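Local atomic coordinates of endo-alpha-mannosidase (Bacteroides thetaiotaomicron, PDB entry 4ACY), a protein that hydrolyses internal alpha-mannosidic linkages as a family 99 glycoside hydrolase, an endo-acting enzyme of the kind that processes N-glycans. Residues 136-141 / 147-152; 205-210 / 222-227; 289-294 / 330-335; 313-318 / 369-374. All coordinates share one frame; numbering follows the deposited sequence. Where two conformers were deposited one is given.

Interaction 1. Residues 136-141 / 147-152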
loop_
_atom_site.group_PDB
_atom_site.type_symbol
_atom_site.label_atom_id
_atom_site.label_comp_id
_atom_site.label_asym_id
_atom_site.label_seq_id
_atom_site.Cartn_x
_atom_site.Cartn_y
_atom_site.Cartn_z
ATOM N N SER A 136 -16.700 -0.693 -3.843
ATOM C CA SER A 136 -17.861 0.203 -3.812
ATOM C C SER A 136 -18.157 0.704 -2.402
ATOM O O SER A 136 -18.390 1.902 -2.193
ATOM C CB SER A 136 -19.084 -0.496 -4.398
ATOM O OG SER A 136 -18.879 -0.692 -5.782
ATOM N N LEU A 137 -18.121 -0.210 -1.437
ATOM C CA LEU A 137 -18.335 0.140 -0.032
ATOM C C LEU A 137 -17.260 1.088 0.482
ATOM O O LEU A 137 -17.565 2.004 1.246
ATOM C CB LEU A 137 -18.355 -1.109 0.856
ATOM C CG LEU A 137 -19.406 -2.199 0.636
ATOM C CD1 LEU A 137 -19.062 -3.407 1.499
ATOM C CD2 LEU A 137 -20.794 -1.679 0.946
ATOM N N LEU A 138 -16.005 0.857 0.089
ATOM C CA LEU A 138 -14.911 1.725 0.516
ATOM C C LEU A 138 -15.136 3.152 0.015
ATOM O O LEU A 138 -15.006 4.107 0.775
ATOM C CB LEU A 138 -13.558 1.184 0.039
ATOM C CG LEU A 138 -12.333 1.765 0.744
ATOM C CD1 LEU A 138 -12.354 1.441 2.228
ATOM C CD2 LEU A 138 -11.053 1.249 0.095
ATOM N N LEU A 139 -15.484 3.277 -1.262
ATOM C CA LEU A 139 -15.783 4.571 -1.861
ATOM C C LEU A 139 -16.952 5.244 -1.130
ATOM O O LEU A 139 -16.844 6.402 -0.717
ATOM C CB LEU A 139 -16.096 4.394 -3.353
ATOM C CG LEU A 139 -14.869 4.140 -4.235
ATOM C CD1 LEU A 139 -15.279 3.515 -5.545
ATOM C CD2 LEU A 139 -14.108 5.438 -4.455
ATOM N N ASP A 140 -18.040 4.496 -0.943
ATOM C CA ASP A 140 -19.244 5.022 -0.280
ATOM C C ASP A 140 -18.921 5.541 1.119
ATOM O O ASP A 140 -19.310 6.661 1.495
ATOM C CB ASP A 140 -20.345 3.948 -0.214
ATOM C CG ASP A 140 -21.013 3.703 -1.560
ATOM O OD1 ASP A 140 -20.815 4.508 -2.492
ATOM O OD2 ASP A 140 -21.747 2.698 -1.697
ATOM N N GLU A 141 -18.167 4.746 1.879
ATOM C CA GLU A 141 -17.784 5.141 3.233
ATOM C C GLU A 141 -16.783 6.292 3.261
ATOM O O GLU A 141 -16.870 7.176 4.124
ATOM C CB GLU A 141 -17.304 3.931 4.052
ATOM C CG GLU A 141 -18.390 2.864 4.248
ATOM C CD GLU A 141 -19.579 3.381 5.059
ATOM O OE1 GLU A 141 -19.369 4.175 5.998
ATOM O OE2 GLU A 141 -20.725 2.997 4.742
ATOM N N ALA A 147 -12.863 11.354 2.622
ATOM C CA ALA A 147 -11.675 10.568 2.251
ATOM C C ALA A 147 -11.725 10.170 0.775
ATOM O O ALA A 147 -12.779 10.260 0.131
ATOM C CB ALA A 147 -11.536 9.340 3.139
ATOM N N LYS A 148 -10.584 9.733 0.236
ATOM C CA LYS A 148 -10.492 9.406 -1.192
ATOM C C LYS A 148 -9.849 8.036 -1.420
ATOM O O LYS A 148 -9.116 7.543 -0.564
ATOM C CB LYS A 148 -9.676 10.469 -1.944
ATOM C CG LYS A 148 -10.192 11.904 -1.790
ATOM C CD LYS A 148 -11.530 12.107 -2.443
ATOM C CE LYS A 148 -11.975 13.569 -2.274
ATOM N NZ LYS A 148 -13.333 13.790 -2.825
ATOM N N VAL A 149 -10.117 7.441 -2.580
ATOM C CA VAL A 149 -9.611 6.101 -2.905
ATOM C C VAL A 149 -8.876 6.128 -4.247
ATOM O O VAL A 149 -9.420 6.604 -5.252
ATOM C CB VAL A 149 -10.780 5.081 -2.994
ATOM C CG1 VAL A 149 -10.292 3.716 -3.440
ATOM C CG2 VAL A 149 -11.544 4.994 -1.652
ATOM N N CYS A 150 -7.648 5.622 -4.265
ATOM C CA CYS A 150 -6.977 5.373 -5.532
ATOM C C CYS A 150 -6.607 3.901 -5.584
ATOM O O CYS A 150 -6.975 3.134 -4.688
ATOM C CB CYS A 150 -5.753 6.293 -5.700
ATOM S SG CYS A 150 -4.383 5.977 -4.559
ATOM N N PHE A 151 -5.888 3.490 -6.627
ATOM C CA PHE A 151 -5.724 2.065 -6.883
ATOM C C PHE A 151 -4.275 1.663 -7.012
ATOM O O PHE A 151 -3.469 2.409 -7.580
ATOM C CB PHE A 151 -6.544 1.663 -8.122
ATOM C CG PHE A 151 -8.017 1.754 -7.888
ATOM C CD1 PHE A 151 -8.659 3.000 -7.853
ATOM C CD2 PHE A 151 -8.757 0.605 -7.643
ATOM C CE1 PHE A 151 -10.036 3.094 -7.569
ATOM C CE2 PHE A 151 -10.122 0.683 -7.369
ATOM C CZ PHE A 151 -10.762 1.928 -7.332
ATOM N N HIS A 152 -3.974 0.488 -6.452
ATOM C CA HIS A 152 -2.635 -0.080 -6.419
ATOM C C HIS A 152 -2.655 -1.319 -7.303
ATOM O O HIS A 152 -3.182 -2.354 -6.913
ATOM C CB HIS A 152 -2.292 -0.454 -4.961
ATOM C CG HIS A 152 -0.840 -0.759 -4.735
ATOM N ND1 HIS A 152 -0.368 -1.226 -3.532
ATOM C CD2 HIS A 152 0.243 -0.633 -5.540
ATOM C CE1 HIS A 152 0.946 -1.383 -3.601
ATOM N NE2 HIS A 152 1.343 -1.037 -4.814
#

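Interaction 2. Residues 205-210 / 222-227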
loop_
_atom_site.group_PDB
_atom_site.type_symbol
_atom_site.label_atom_id
_atom_site.label_comp_id
_atom_site.label_asym_id
_atom_site.label_seq_id
_atom_site.Cartn_x
_atom_site.Cartn_y
_atom_site.Cartn_z
ATOM N N LYS A 205 4.532 2.106 -24.714
ATOM C CA LYS A 205 3.390 1.924 -25.618
ATOM C C LYS A 205 2.088 2.426 -24.998
ATOM O O LYS A 205 1.167 2.846 -25.698
ATOM C CB LYS A 205 3.242 0.453 -26.002
ATOM C CG LYS A 205 4.400 -0.059 -26.842
ATOM C CD LYS A 205 4.306 -1.550 -27.048
ATOM C CE LYS A 205 5.334 -2.007 -28.066
ATOM N NZ LYS A 205 5.307 -3.497 -28.143
ATOM N N LEU A 206 2.024 2.346 -23.674
ATOM C CA LEU A 206 0.858 2.747 -22.904
ATOM C C LEU A 206 0.962 4.193 -22.396
ATOM O O LEU A 206 -0.051 4.900 -22.338
ATOM C CB LEU A 206 0.679 1.780 -21.714
ATOM C CG LEU A 206 -0.515 2.018 -20.799
ATOM C CD1 LEU A 206 -1.787 1.828 -21.600
ATOM C CD2 LEU A 206 -0.482 1.067 -19.592
ATOM N N PHE A 207 2.175 4.633 -22.050
ATOM C CA PHE A 207 2.355 5.901 -21.331
ATOM C C PHE A 207 3.029 7.039 -22.120
ATOM O O PHE A 207 3.007 8.183 -21.676
ATOM C CB PHE A 207 3.115 5.682 -20.011
ATOM C CG PHE A 207 2.393 4.813 -19.013
ATOM C CD1 PHE A 207 1.019 4.931 -18.811
ATOM C CD2 PHE A 207 3.111 3.893 -18.241
ATOM C CE1 PHE A 207 0.361 4.135 -17.868
ATOM C CE2 PHE A 207 2.455 3.095 -17.295
ATOM C CZ PHE A 207 1.083 3.212 -17.118
ATOM N N ALA A 208 3.665 6.731 -23.251
ATOM C CA ALA A 208 4.180 7.792 -24.134
ATOM C C ALA A 208 3.019 8.430 -24.889
ATOM O O ALA A 208 2.051 7.756 -25.240
ATOM C CB ALA A 208 5.218 7.243 -25.112
ATOM N N ALA A 209 3.108 9.734 -25.133
ATOM C CA ALA A 209 2.063 10.450 -25.876
ATOM C C ALA A 209 1.755 9.750 -27.207
ATOM O O ALA A 209 0.593 9.541 -27.548
ATOM C CB ALA A 209 2.475 11.904 -26.108
ATOM N N GLY A 210 2.800 9.360 -27.931
ATOM C CA GLY A 210 2.637 8.689 -29.225
ATOM C C GLY A 210 2.483 7.181 -29.159
ATOM O O GLY A 210 2.370 6.523 -30.200
ATOM N N GLY A 222 -3.814 9.954 -16.413
ATOM C CA GLY A 222 -3.656 10.174 -14.985
ATOM C C GLY A 222 -2.191 10.189 -14.640
ATOM O O GLY A 222 -1.349 10.468 -15.487
ATOM N N LEU A 223 -1.899 9.909 -13.378
ATOM C CA LEU A 223 -0.536 9.897 -12.896
ATOM C C LEU A 223 -0.216 8.453 -12.557
ATOM O O LEU A 223 -0.859 7.846 -11.701
ATOM C CB LEU A 223 -0.406 10.776 -11.653
ATOM C CG LEU A 223 -0.573 12.293 -11.846
ATOM C CD1 LEU A 223 -0.814 12.949 -10.501
ATOM C CD2 LEU A 223 0.621 12.942 -12.567
ATOM N N PHE A 224 0.758 7.906 -13.266
ATOM C CA PHE A 224 1.138 6.513 -13.115
ATOM C C PHE A 224 2.499 6.430 -12.459
ATOM O O PHE A 224 3.490 6.978 -12.947
ATOM C CB PHE A 224 1.094 5.845 -14.487
ATOM C CG PHE A 224 -0.256 5.962 -15.132
ATOM C CD1 PHE A 224 -1.293 5.119 -14.747
ATOM C CD2 PHE A 224 -0.506 6.968 -16.076
ATOM C CE1 PHE A 224 -2.560 5.253 -15.312
ATOM C CE2 PHE A 224 -1.761 7.102 -16.649
ATOM C CZ PHE A 224 -2.792 6.243 -16.275
ATOM N N ILE A 225 2.523 5.726 -11.333
ATOM C CA ILE A 225 3.637 5.734 -10.417
ATOM C C ILE A 225 4.219 4.329 -10.345
ATOM O O ILE A 225 3.581 3.404 -9.822
ATOM C CB ILE A 225 3.169 6.197 -8.984
ATOM C CG1 ILE A 225 2.388 7.530 -9.047
ATOM C CG2 ILE A 225 4.342 6.241 -8.007
ATOM C CD1 ILE A 225 3.179 8.744 -9.573
ATOM N N GLY A 226 5.434 4.170 -10.868
ATOM C CA GLY A 226 6.101 2.856 -10.874
ATOM C C GLY A 226 6.941 2.575 -9.643
ATOM O O GLY A 226 7.415 3.489 -8.965
ATOM N N LEU A 227 7.085 1.295 -9.317
ATOM C CA LEU A 227 7.927 0.877 -8.206
ATOM C C LEU A 227 9.373 0.887 -8.678
ATOM O O LEU A 227 9.719 0.235 -9.676
ATOM C CB LEU A 227 7.532 -0.521 -7.715
ATOM C CG LEU A 227 8.297 -1.066 -6.506
ATOM C CD1 LEU A 227 8.102 -0.159 -5.319
ATOM C CD2 LEU A 227 7.799 -2.478 -6.186
#

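Interaction 3. Residues 289-294 / 330-335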
loop_
_atom_site.group_PDB
_atom_site.type_symbol
_atom_site.label_atom_id
_atom_site.label_comp_id
_atom_site.label_asym_id
_atom_site.label_seq_id
_atom_site.Cartn_x
_atom_site.Cartn_y
_atom_site.Cartn_z
ATOM N N ARG A 289 5.608 -15.516 10.155
ATOM C CA ARG A 289 4.579 -16.551 10.110
ATOM C C ARG A 289 4.410 -17.084 8.677
ATOM O O ARG A 289 4.388 -18.312 8.456
ATOM C CB ARG A 289 3.256 -16.055 10.705
ATOM C CG ARG A 289 3.331 -15.817 12.216
ATOM C CD ARG A 289 2.908 -17.062 12.982
ATOM N NE ARG A 289 1.492 -17.019 13.317
ATOM C CZ ARG A 289 0.781 -18.057 13.742
ATOM N NH1 ARG A 289 1.350 -19.250 13.893
ATOM N NH2 ARG A 289 -0.504 -17.899 14.013
ATOM N N ILE A 290 4.295 -16.172 7.705
ATOM C CA ILE A 290 4.114 -16.583 6.310
ATOM C C ILE A 290 5.434 -16.875 5.594
ATOM O O ILE A 290 5.422 -17.596 4.595
ATOM C CB ILE A 290 3.236 -15.596 5.481
ATOM C CG1 ILE A 290 3.885 -14.211 5.341
ATOM C CG2 ILE A 290 1.830 -15.478 6.078
ATOM C CD1 ILE A 290 3.607 -13.579 3.963
ATOM N N ARG A 291 6.545 -16.329 6.101
ATOM C CA ARG A 291 7.891 -16.543 5.523
ATOM C C ARG A 291 8.939 -16.802 6.619
ATOM O O ARG A 291 9.739 -15.923 6.952
ATOM C CB ARG A 291 8.318 -15.348 4.642
ATOM C CG ARG A 291 7.360 -15.025 3.508
ATOM C CD ARG A 291 7.829 -13.819 2.710
ATOM N NE ARG A 291 6.916 -13.500 1.615
ATOM C CZ ARG A 291 6.277 -12.340 1.473
ATOM N NH1 ARG A 291 6.444 -11.360 2.369
ATOM N NH2 ARG A 291 5.484 -12.152 0.423
ATOM N N PRO A 292 8.961 -18.028 7.172
ATOM C CA PRO A 292 9.741 -18.288 8.393
ATOM C C PRO A 292 11.239 -18.034 8.224
ATOM O O PRO A 292 11.924 -17.771 9.209
ATOM C CB PRO A 292 9.488 -19.772 8.686
ATOM C CG PRO A 292 8.258 -20.133 7.940
ATOM C CD PRO A 292 8.056 -19.141 6.821
ATOM N N TRP A 293 11.712 -18.120 6.975
ATOM C CA TRP A 293 13.117 -17.948 6.597
ATOM C C TRP A 293 13.521 -16.477 6.445
ATOM O O TRP A 293 14.709 -16.170 6.225
ATOM C CB TRP A 293 13.369 -18.683 5.255
ATOM C CG TRP A 293 12.281 -18.370 4.281
ATOM C CD1 TRP A 293 11.122 -19.066 4.092
ATOM C CD2 TRP A 293 12.198 -17.224 3.427
ATOM N NE1 TRP A 293 10.334 -18.442 3.165
ATOM C CE2 TRP A 293 10.969 -17.308 2.733
ATOM C CE3 TRP A 293 13.060 -16.145 3.159
ATOM C CZ2 TRP A 293 10.572 -16.356 1.787
ATOM C CZ3 TRP A 293 12.666 -15.197 2.227
ATOM C CH2 TRP A 293 11.432 -15.303 1.556
ATOM N N ASN A 294 12.550 -15.568 6.573
ATOM C CA ASN A 294 12.759 -14.158 6.186
ATOM C C ASN A 294 13.051 -13.222 7.357
ATOM O O ASN A 294 12.775 -12.018 7.278
ATOM C CB ASN A 294 11.563 -13.636 5.373
ATOM C CG ASN A 294 11.886 -12.385 4.553
ATOM O OD1 ASN A 294 13.037 -12.141 4.157
ATOM N ND2 ASN A 294 10.857 -11.590 4.275
ATOM N N TRP A 330 -1.279 -7.213 7.049
ATOM C CA TRP A 330 -1.044 -7.957 8.276
ATOM C C TRP A 330 0.017 -9.028 8.093
ATOM O O TRP A 330 0.811 -9.274 9.014
ATOM C CB TRP A 330 -2.363 -8.546 8.822
ATOM C CG TRP A 330 -3.223 -7.477 9.440
ATOM C CD1 TRP A 330 -4.187 -6.742 8.819
ATOM C CD2 TRP A 330 -3.156 -6.991 10.797
ATOM N NE1 TRP A 330 -4.744 -5.845 9.701
ATOM C CE2 TRP A 330 -4.120 -5.966 10.916
ATOM C CE3 TRP A 330 -2.371 -7.320 11.918
ATOM C CZ2 TRP A 330 -4.340 -5.273 12.121
ATOM C CZ3 TRP A 330 -2.590 -6.629 13.112
ATOM C CH2 TRP A 330 -3.567 -5.614 13.195
ATOM N N HIS A 331 0.069 -9.643 6.908
ATOM C CA HIS A 331 1.023 -10.747 6.711
ATOM C C HIS A 331 2.440 -10.268 6.880
ATOM O O HIS A 331 3.310 -11.047 7.260
ATOM C CB HIS A 331 0.913 -11.384 5.323
ATOM C CG HIS A 331 -0.477 -11.743 4.919
ATOM N ND1 HIS A 331 -1.267 -12.616 5.639
ATOM C CD2 HIS A 331 -1.202 -11.373 3.843
ATOM C CE1 HIS A 331 -2.437 -12.742 5.033
ATOM N NE2 HIS A 331 -2.417 -12.007 3.933
ATOM N N GLU A 332 2.678 -8.987 6.596
ATOM C CA GLU A 332 4.037 -8.460 6.587
ATOM C C GLU A 332 4.365 -7.592 7.796
ATOM O O GLU A 332 5.463 -7.051 7.899
ATOM C CB GLU A 332 4.304 -7.703 5.283
ATOM C CG GLU A 332 4.278 -8.662 4.095
ATOM C CD GLU A 332 4.705 -8.037 2.798
ATOM O OE1 GLU A 332 4.611 -6.792 2.647
ATOM O OE2 GLU A 332 5.084 -8.816 1.882
ATOM N N GLY A 333 3.419 -7.502 8.723
ATOM C CA GLY A 333 3.684 -6.828 9.999
ATOM C C GLY A 333 3.951 -5.350 9.817
ATOM O O GLY A 333 4.658 -4.730 10.617
ATOM N N THR A 334 3.415 -4.785 8.742
ATOM C CA THR A 334 3.640 -3.371 8.460
ATOM C C THR A 334 2.434 -2.503 8.804
ATOM O O THR A 334 2.480 -1.306 8.564
ATOM C CB THR A 334 4.009 -3.139 6.974
ATOM O OG1 THR A 334 2.959 -3.640 6.144
ATOM C CG2 THR A 334 5.323 -3.844 6.631
ATOM N N GLN A 335 1.382 -3.101 9.376
ATOM C CA GLN A 335 0.093 -2.418 9.560
ATOM C C GLN A 335 0.159 -1.289 10.591
ATOM O O GLN A 335 0.851 -1.414 11.604
ATOM C CB GLN A 335 -1.023 -3.425 9.901
ATOM C CG GLN A 335 -1.040 -3.974 11.334
ATOM C CD GLN A 335 0.181 -4.834 11.720
ATOM O OE1 GLN A 335 0.785 -5.527 10.883
ATOM N NE2 GLN A 335 0.527 -4.802 12.989
HETATM O O HOH W 1 3.450 -13.282 8.904
HETATM O O HOH W 2 3.892 -9.923 -0.172
#

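Interaction 4. Residues 313-318 / 369-374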
loop_
_atom_site.group_PDB
_atom_site.type_symbol
_atom_site.label_atom_id
_atom_site.label_comp_id
_atom_site.label_asym_id
_atom_site.label_seq_id
_atom_site.Cartn_x
_atom_site.Cartn_y
_atom_site.Cartn_z
ATOM N N ALA A 313 12.423 11.031 7.865
ATOM C CA ALA A 313 13.228 10.968 6.633
ATOM C C ALA A 313 12.396 11.284 5.379
ATOM O O ALA A 313 12.861 11.984 4.480
ATOM C CB ALA A 313 13.895 9.611 6.496
ATOM N N ALA A 314 11.176 10.758 5.321
ATOM C CA ALA A 314 10.284 11.017 4.185
ATOM C C ALA A 314 9.929 12.502 4.091
ATOM O O ALA A 314 9.977 13.083 3.012
ATOM C CB ALA A 314 9.035 10.165 4.257
ATOM N N ILE A 315 9.615 13.122 5.223
ATOM C CA ILE A 315 9.277 14.550 5.239
ATOM C C ILE A 315 10.497 15.384 4.843
ATOM O O ILE A 315 10.395 16.280 3.999
ATOM C CB ILE A 315 8.725 14.984 6.612
ATOM C CG1 ILE A 315 7.354 14.331 6.867
ATOM C CG2 ILE A 315 8.617 16.521 6.708
ATOM C CD1 ILE A 315 6.910 14.421 8.309
ATOM N N GLU A 316 11.646 15.061 5.436
ATOM C CA GLU A 316 12.889 15.801 5.186
ATOM C C GLU A 316 13.417 15.675 3.755
ATOM O O GLU A 316 14.212 16.507 3.311
ATOM C CB GLU A 316 13.974 15.392 6.190
ATOM C CG GLU A 316 13.803 16.013 7.558
ATOM C CD GLU A 316 14.925 15.659 8.523
ATOM O OE1 GLU A 316 15.826 14.862 8.160
ATOM O OE2 GLU A 316 14.906 16.185 9.660
ATOM N N SER A 317 12.987 14.641 3.036
ATOM C CA SER A 317 13.403 14.465 1.644
ATOM C C SER A 317 12.892 15.595 0.756
ATOM O O SER A 317 13.463 15.855 -0.304
ATOM C CB SER A 317 12.903 13.128 1.095
ATOM O OG SER A 317 11.508 13.178 0.833
ATOM N N GLY A 318 11.801 16.238 1.184
ATOM C CA GLY A 318 11.138 17.274 0.385
ATOM C C GLY A 318 10.063 16.748 -0.568
ATOM O O GLY A 318 9.497 17.514 -1.351
ATOM N N ASP A 369 0.634 15.989 10.495
ATOM C CA ASP A 369 0.712 17.407 10.851
ATOM C C ASP A 369 2.120 17.982 10.626
ATOM O O ASP A 369 2.262 19.102 10.111
ATOM C CB ASP A 369 0.229 17.657 12.275
ATOM C CG ASP A 369 0.213 19.131 12.625
ATOM O OD1 ASP A 369 -0.567 19.892 12.010
ATOM O OD2 ASP A 369 0.995 19.526 13.507
ATOM N N GLU A 370 3.152 17.215 10.981
ATOM C CA GLU A 370 4.531 17.631 10.707
ATOM C C GLU A 370 4.756 17.798 9.209
ATOM O O GLU A 370 5.456 18.707 8.775
ATOM C CB GLU A 370 5.549 16.631 11.272
ATOM C CG GLU A 370 5.641 16.594 12.786
ATOM C CD GLU A 370 6.044 17.932 13.377
ATOM O OE1 GLU A 370 7.107 18.472 12.997
ATOM O OE2 GLU A 370 5.289 18.427 14.233
ATOM N N PHE A 371 4.170 16.898 8.424
ATOM C CA PHE A 371 4.288 16.943 6.968
ATOM C C PHE A 371 3.624 18.204 6.394
ATOM O O PHE A 371 4.206 18.884 5.534
ATOM C CB PHE A 371 3.690 15.660 6.377
ATOM C CG PHE A 371 3.599 15.637 4.872
ATOM C CD1 PHE A 371 4.739 15.687 4.072
ATOM C CD2 PHE A 371 2.362 15.506 4.263
ATOM C CE1 PHE A 371 4.643 15.631 2.684
ATOM C CE2 PHE A 371 2.250 15.451 2.871
ATOM C CZ PHE A 371 3.397 15.511 2.085
ATOM N N ARG A 372 2.434 18.524 6.891
ATOM C CA ARG A 372 1.698 19.695 6.411
ATOM C C ARG A 372 2.442 20.980 6.758
ATOM O O ARG A 372 2.505 21.898 5.938
ATOM C CB ARG A 372 0.266 19.712 6.946
ATOM C CG ARG A 372 -0.600 18.605 6.381
ATOM C CD ARG A 372 -1.985 18.583 7.014
ATOM N NE ARG A 372 -2.729 19.796 6.693
ATOM C CZ ARG A 372 -3.537 19.941 5.645
ATOM N NH1 ARG A 372 -3.721 18.944 4.780
ATOM N NH2 ARG A 372 -4.158 21.102 5.456
ATOM N N LYS A 373 3.030 21.024 7.954
ATOM C CA LYS A 373 3.838 22.173 8.384
ATOM C C LYS A 373 5.101 22.337 7.528
ATOM O O LYS A 373 5.492 23.463 7.196
ATOM C CB LYS A 373 4.191 22.068 9.870
ATOM C CG LYS A 373 2.974 22.192 10.794
ATOM C CD LYS A 373 3.371 22.370 12.257
ATOM C CE LYS A 373 3.906 21.074 12.853
ATOM N NZ LYS A 373 4.757 21.309 14.055
ATOM N N ALA A 374 5.725 21.220 7.160
ATOM C CA ALA A 374 6.917 21.243 6.303
ATOM C C ALA A 374 6.577 21.705 4.881
ATOM O O ALA A 374 7.318 22.496 4.280
ATOM C CB ALA A 374 7.599 19.880 6.280
#

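Interaction 1. Residues 136-141 / 147-152
The backbones of segment 136-141, part of helix 133-145, and of segment 147-152, on barrel strand 148-153, come closest at Leu139 and Val149, whose CA atoms lie 6.4 Å apart. Helical hydrogen bonds such as Asp140 N to Ser136 O stay within the first segment, and no hydrogen bond crosses to the strand. Val149 directs its CB at the helix and meets two consecutive leucines. From Leu139, one methyl does the touching: CD2 sits 3.7 Å from Val149 CB and 3.8 Å from Val149 CG2, the two side chains crossing at about a right angle. Leu138 approaches more loosely, with its branch point CG 4.1 Å from Val149 CG2. In the conformer given, one of two modelled, its CG stands opposite the backbone N (chi1 -163°), which appears to swing the isobutyl group round to the strand although its CB does not aim there. Beyond the pair, Leu138 also packs on Leu120 of strand 117-124, and Leu139 on Tyr175 of helix 161-175. The contact joins the helix and second strand of the beta-alpha-beta unit 117-124, 133-145, 148-153. With only methyl and methine groups meeting and all three residues buried, cohesion here rests on dispersion and the exclusion of water, without directional bonds.

Interaction 2. Residues 205-210 / 222-227
Phe207 lays the CE1 corner of its ring over one face of the Phe224 ring, 3.3 Å above that plane and displaced from its middle toward the rim. The nearest atom beneath is Phe224 CG, also 3.3 Å from Phe207 CE1, which is close for two carbons. The centroids stand 4.5 Å apart and the planes differ by 24°, values that define an offset stack whose rings are tilted rather than strictly parallel. The overlap runs in the other direction too: Phe224 CB lies over a face of the Phe207 ring, 4.1 Å from its centroid and 25° off the normal, a CH-pi contact. Across the opposite face of that ring lies Leu206 CG, 3.7 Å above the plane, so the Phe207 ring is sandwiched between its own chain neighbour and the strand residue. Both phenylalanines carry CG opposite the carbonyl carbon (chi1 -63° in Phe207), and both direct CB at the other segment, which brings the rings together across a CA separation of 8.3 Å.

Phe207 belongs to the last turn of helix 200-207, and Phe224 to barrel strand 223-227. Around the pair, Phe190 meets the Phe224 ring nearly parallel, Ile168 of helix 161-175 touches Phe224, and Ile192 touches Phe207. This contact ties the end of the helix to the strand that follows it in the beta-alpha-beta unit. Built wholly from carbon, the buried interface depends on dispersion and ring quadrupoles, and the offset keeps the two pi clouds from lying directly face on face.

Interaction 3. Residues 289-294 / 330-335
Two loops that follow barrel strands 276-281 and 322-324 meet here, joined by a salt bridge, two water bridges and one apolar contact. Arg291 NH1 gives Glu332 OE2 a nearly straight bond of 2.9 Å (175° at the hydrogen). OE2 lies within the guanidinium plane, whereas the donor reaches that oxygen on its anti side and somewhat out of the carboxylate plane, the two planes being 55° apart. A water links Arg291 NH2 to the same OE2, donating to it at 2.6 Å, while Asp287 forms a second salt bridge with NH1. With CG1 between the backbone N and carbonyl carbon (chi1 64°), Ile290 carries CD1 to 3.8 Å above the centre of the guanidinium and 3.7 Å from His331 CB. ND1 and NE2 of His331 bond to Ala87 O and His61 ND1 respectively, while the backbone O of His331 accepts from a water that in turn accepts from Ile290 N. A leucine in place of Arg291 would probably leave Glu332 and Asp287 without their shared cationic partner and disrupt the water bridge. Crossing links between the seventh and eighth beta-to-alpha loops are in keeping with a TIM barrel, whose active site is built from loops at this C-terminal end of the strands.

Interaction 4. Residues 313-318 / 369-374
Apolar contacts between Ile315 and helix 359-376 carry this pairing, in which the CA atoms of Ile315 and Phe371 come within 5.8 Å. The two branches of Ile315 divide the contact. CG2 meets Ala374 CB at 3.5 Å, while on the other branch CG1 approaches Phe371 CB at 3.9 Å. The terminal CD1 of Ile315 lies 3.7 Å from the backbone Phe371 N and 3.9 Å from Glu370 CB. Because CG1 stands opposite the carbonyl carbon (chi1 -68°) and CG2 opposite the backbone N, the side chain spreads along the facing turn and touches Glu370, Phe371 and Ala374. Replacing Ile315 by an alanine is likely to open a gap beside Phe371 and Ala374.

No hydrogen bond crosses between the segments; two side-chain bonds lie within them. Lys373 NZ forms a salt bridge with Glu370 OE2, approaching from above the carboxylate plane, 37° out of it; the Glu370 chain bends away from Ile315 at chi2. On the other segment, Ser317 OG donates to Ala314 O at 2.7 Å, tilted 25° from the carbonyl plane.

Ile322 of strand 322-324 touches both Ile315 and Phe371. Helices 305-316 and 359-376 thus pack side by side over this last barrel strand, as neighbouring outer helices do in a TIM barrel.

From the N terminus, interaction 1 comes first, closing the short connection from helix 133-145 back to strand 148-153, the third strand of the barrel. Interaction 2 follows in series, with an 11-residue link lacking regular structure between helix 200-207 and the fifth strand, 223-227. Both reach the same parallel eight-stranded sheet, yet their centres are about 22 Å apart. Interactions 3 and 4 span longer stretches of chain, 35 and 50 residues, that include helix and strand, and they cross: 289-294 and 313-318 precede 330-335 and 369-374 in alternation. Interaction 3 ties together loops after strands seven and eight, whereas interaction 4 joins outer helices about 28 Å away, centre to centre. No two contacts touch.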